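Endo-pectate lyase (Erwinia chrysanthemi, PDB 3B4N) probably cleaves polygalacturonate and pectins, including highly methylated ones, by calcium-dependent beta-elimination within the chain. Local coordinates at residues Glu61-Leu66 against Arg71-Ala76. Residues are numbered along the deposited sequence; the frame is centred on the assembly and turned at random.
Sequences ERIAVL and RTFKDA. With EDO (1,2-ethanediol), chain I.
Two consecutive residues of one strand, Ile-63 and Ala-64, both turn their CB toward strand 72-75, and both touch the Phe-73 ring. A classic beta bulge makes this possible: the backbones of both residues hydrogen-bond to Val-49 of strand 44-52. Leu-66 is the third apolar residue on the ring. Phe-73 is the hub that all three touch.

The methyl of Ala-64 comes closest to the ring, with CB 3.5 Å from CE1 of Phe-73. It meets the CE1 and CZ side obliquely. Leu-66 crosses the Phe-73 side chain at about a right angle. Both its methyls reach the near part of the ring, with CD2 3.9 Å from CD1 of Phe-73. On the same side of the ring plane, but at the CE2 rim, Ile-63 CD1 lies 3.8 Å from CE2 of Phe-73. The ring extends toward strand 61-66 because CG is anti to the backbone N (chi1 178°).

The Ile-63 CD1 methyl also passes 3.9 Å from OD1 of Asp-75. That oxygen has a salt bridge to Arg-51 and a hydrogen bond with the Tyr-86 hydroxyl. On the outer side, Arg-62 NE binds O2 of a 1,2-ethanediol, probably from the crystallisation liquor, at 2.9 Å. Arg-62 NH1 makes a salt bridge to Glu-48, and Val-65 CG2 lies over the guanidinium face.

The N-to-C directions of the strands differ by 133°. They are edge strands of the two sheets of an N-terminal beta-sandwich with fibronectin type III strand order. Strand 61-66 lies beside 44-52, and 72-75 beside 32-39. Thr-72 OG1 hydrogen-bonds to the backbone O of Asn-240 in the parallel beta-helix.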
ATOM      1  N   GLU A  61      17.175 -17.288 -13.797  1.00 10.82           N
ATOM      2  CA  GLU A  61      16.920 -16.787 -15.127  1.00 11.18           C
ATOM      3  C   GLU A  61      15.881 -15.681 -15.093  1.00 10.79           C
ATOM      4  O   GLU A  61      14.976 -15.686 -14.265  1.00 10.60           O
ATOM      5  CB  GLU A  61      16.501 -17.927 -16.038  1.00 13.68           C
ATOM      6  CG  GLU A  61      17.675 -18.861 -16.293  1.00 18.67           C
ATOM      7  CD  GLU A  61      17.401 -19.877 -17.368  1.00 20.84           C
ATOM      8  OE1 GLU A  61      16.898 -19.476 -18.439  1.00 22.76           O
ATOM      9  OE2 GLU A  61      17.706 -21.068 -17.140  1.00 21.90           O
ATOM     10  N   ARG A  62      16.021 -14.721 -15.996  1.00 10.47           N
ATOM     11  CA  ARG A  62      15.117 -13.585 -16.003  1.00 10.44           C
ATOM     12  C   ARG A  62      13.700 -13.933 -16.437  1.00 11.77           C
ATOM     13  O   ARG A  62      13.503 -14.625 -17.437  1.00 12.85           O
ATOM     14  CB  ARG A  62      15.678 -12.478 -16.899  1.00 11.59           C
ATOM     15  CG  ARG A  62      15.131 -11.100 -16.562  1.00 11.73           C
ATOM     16  CD  ARG A  62      15.749 -10.045 -17.451  1.00 13.57           C
ATOM     17  NE  ARG A  62      15.380 -10.262 -18.842  1.00 12.03           N
ATOM     18  CZ  ARG A  62      16.021  -9.718 -19.871  1.00 12.64           C
ATOM     19  NH1 ARG A  62      17.066  -8.927 -19.664  1.00 15.27           N
ATOM     20  NH2 ARG A  62      15.621  -9.979 -21.104  1.00 14.36           N
ATOM     21  N   ILE A  63      12.724 -13.466 -15.665  1.00 10.75           N
ATOM     22  CA  ILE A  63      11.324 -13.697 -15.998  1.00 11.53           C
ATOM     23  C   ILE A  63      10.610 -12.397 -16.342  1.00 11.61           C
ATOM     24  O   ILE A  63       9.494 -12.426 -16.848  1.00 12.56           O
ATOM     25  CB  ILE A  63      10.550 -14.430 -14.869  1.00 11.50           C
ATOM     26  CG1 ILE A  63      10.538 -13.607 -13.578  1.00 13.31           C
ATOM     27  CG2 ILE A  63      11.170 -15.805 -14.652  1.00 12.62           C
ATOM     28  CD1 ILE A  63       9.592 -14.186 -12.510  1.00 11.18           C
ATOM     29  N   ALA A  64      11.249 -11.256 -16.079  1.00 10.65           N
ATOM     30  CA  ALA A  64      10.629  -9.979 -16.413  1.00 10.11           C
ATOM     31  C   ALA A  64      11.586  -8.800 -16.459  1.00  9.85           C
ATOM     32  O   ALA A  64      12.597  -8.778 -15.763  1.00 10.41           O
ATOM     33  CB  ALA A  64       9.489  -9.665 -15.421  1.00 11.16           C
ATOM     34  N   VAL A  65      11.271  -7.836 -17.320  1.00  9.54           N
ATOM     35  CA  VAL A  65      12.030  -6.591 -17.403  1.00  9.84           C
ATOM     36  C   VAL A  65      10.962  -5.545 -17.091  1.00  9.96           C
ATOM     37  O   VAL A  65       9.954  -5.450 -17.803  1.00 11.89           O
ATOM     38  CB  VAL A  65      12.598  -6.323 -18.809  1.00 10.45           C
ATOM     39  CG1 VAL A  65      13.183  -4.910 -18.862  1.00 11.88           C
ATOM     40  CG2 VAL A  65      13.693  -7.344 -19.135  1.00 11.78           C
ATOM     41  N   LEU A  66      11.190  -4.768 -16.033  1.00 10.05           N
ATOM     42  CA  LEU A  66      10.231  -3.763 -15.580  1.00 10.09           C
ATOM     43  C   LEU A  66      10.767  -2.353 -15.695  1.00 10.14           C
ATOM     44  O   LEU A  66      11.970  -2.151 -15.845  1.00 10.49           O
ATOM     45  CB  LEU A  66       9.870  -4.027 -14.115  1.00  9.64           C
ATOM     46  CG  LEU A  66       9.475  -5.473 -13.789  1.00  9.98           C
ATOM     47  CD1 LEU A  66       9.308  -5.633 -12.292  1.00 10.91           C
ATOM     48  CD2 LEU A  66       8.194  -5.845 -14.535  1.00 12.88           C
ATOM     49  N   ARG A  71       7.717  -0.957  -7.723  1.00  8.25           N
ATOM     50  CA  ARG A  71       8.443  -1.578  -6.624  1.00  9.26           C
ATOM     51  C   ARG A  71       7.776  -2.900  -6.269  1.00  8.80           C
ATOM     52  O   ARG A  71       8.046  -3.486  -5.219  1.00  8.55           O
ATOM     53  CB  ARG A  71       8.485  -0.645  -5.408  1.00  7.74           C
ATOM     54  CG  ARG A  71       9.352   0.601  -5.633  1.00  7.93           C
ATOM     55  CD  ARG A  71      10.829   0.253  -5.799  1.00  8.07           C
ATOM     56  NE  ARG A  71      11.659   1.458  -5.897  1.00  9.57           N
ATOM     57  CZ  ARG A  71      11.962   2.089  -7.032  1.00  8.97           C
ATOM     58  NH1 ARG A  71      11.516   1.650  -8.204  1.00 11.22           N
ATOM     59  NH2 ARG A  71      12.716   3.176  -6.994  1.00 11.88           N
ATOM     60  N   THR A  72       6.897  -3.363  -7.157  1.00  7.60           N
ATOM     61  CA  THR A  72       6.203  -4.631  -6.948  1.00  8.57           C
ATOM     62  C   THR A  72       6.114  -5.411  -8.258  1.00  9.55           C
ATOM     63  O   THR A  72       6.259  -4.856  -9.351  1.00 10.29           O
ATOM     64  CB  THR A  72       4.757  -4.432  -6.422  1.00  8.08           C
ATOM     65  OG1 THR A  72       3.982  -3.758  -7.421  1.00 10.45           O
ATOM     66  CG2 THR A  72       4.745  -3.632  -5.106  1.00  9.69           C
ATOM     67  N   PHE A  73       5.865  -6.706  -8.134  1.00  9.85           N
ATOM     68  CA  PHE A  73       5.741  -7.590  -9.287  1.00  9.82           C
ATOM     69  C   PHE A  73       4.933  -8.810  -8.879  1.00  9.49           C
ATOM     70  O   PHE A  73       4.964  -9.222  -7.723  1.00 10.84           O
ATOM     71  CB  PHE A  73       7.123  -8.056  -9.757  1.00 10.06           C
ATOM     72  CG  PHE A  73       7.080  -9.003 -10.920  1.00 10.72           C
ATOM     73  CD1 PHE A  73       6.744  -8.539 -12.184  1.00 12.28           C
ATOM     74  CD2 PHE A  73       7.365 -10.355 -10.750  1.00 11.56           C
ATOM     75  CE1 PHE A  73       6.689  -9.399 -13.272  1.00 11.14           C
ATOM     76  CE2 PHE A  73       7.312 -11.233 -11.840  1.00 12.94           C
ATOM     77  CZ  PHE A  73       6.975 -10.753 -13.097  1.00 11.89           C
ATOM     78  N   LYS A  74       4.189  -9.370  -9.819  1.00 10.26           N
ATOM     79  CA  LYS A  74       3.439 -10.579  -9.523  1.00 10.74           C
ATOM     80  C   LYS A  74       3.784 -11.665 -10.532  1.00 11.83           C
ATOM     81  O   LYS A  74       3.843 -11.421 -11.735  1.00 12.48           O
ATOM     82  CB  LYS A  74       1.932 -10.309  -9.512  1.00 15.25           C
ATOM     83  CG  LYS A  74       1.317  -9.975 -10.839  1.00 18.20           C
ATOM     84  CD  LYS A  74      -0.191  -9.783 -10.665  1.00 21.17           C
ATOM     85  CE  LYS A  74      -0.880  -9.522 -11.992  1.00 24.05           C
ATOM     86  NZ  LYS A  74      -0.347  -8.309 -12.671  1.00 27.05           N
ATOM     87  N   ASP A  75       4.057 -12.857 -10.012  1.00 11.90           N
ATOM     88  CA  ASP A  75       4.383 -14.013 -10.837  1.00 11.18           C
ATOM     89  C   ASP A  75       3.305 -15.072 -10.642  1.00 11.63           C
ATOM     90  O   ASP A  75       3.201 -15.668  -9.572  1.00 11.95           O
ATOM     91  CB  ASP A  75       5.742 -14.597 -10.439  1.00 12.69           C
ATOM     92  CG  ASP A  75       6.122 -15.805 -11.279  1.00 14.62           C
ATOM     93  OD1 ASP A  75       7.030 -16.555 -10.877  1.00 13.64           O
ATOM     94  OD2 ASP A  75       5.513 -15.997 -12.347  1.00 12.36           O
ATOM     95  N   ALA A  76       2.501 -15.292 -11.680  1.00 12.91           N
ATOM     96  CA  ALA A  76       1.429 -16.282 -11.632  1.00 15.47           C
ATOM     97  C   ALA A  76       1.751 -17.488 -12.501  1.00 16.77           C
ATOM     98  O   ALA A  76       0.886 -18.329 -12.743  1.00 19.29           O
ATOM     99  CB  ALA A  76       0.122 -15.656 -12.104  1.00 16.39           C
TER
HETATM  100  C1  EDO I 805      12.465 -12.626 -20.780  1.00 21.33           C
HETATM  101  O1  EDO I 805      13.980 -12.509 -20.945  1.00 22.19           O
HETATM  102  C2  EDO I 805      11.942 -12.176 -19.415  1.00 19.41           C
HETATM  103  O2  EDO I 805      12.514 -10.749 -19.129  1.00 17.29           O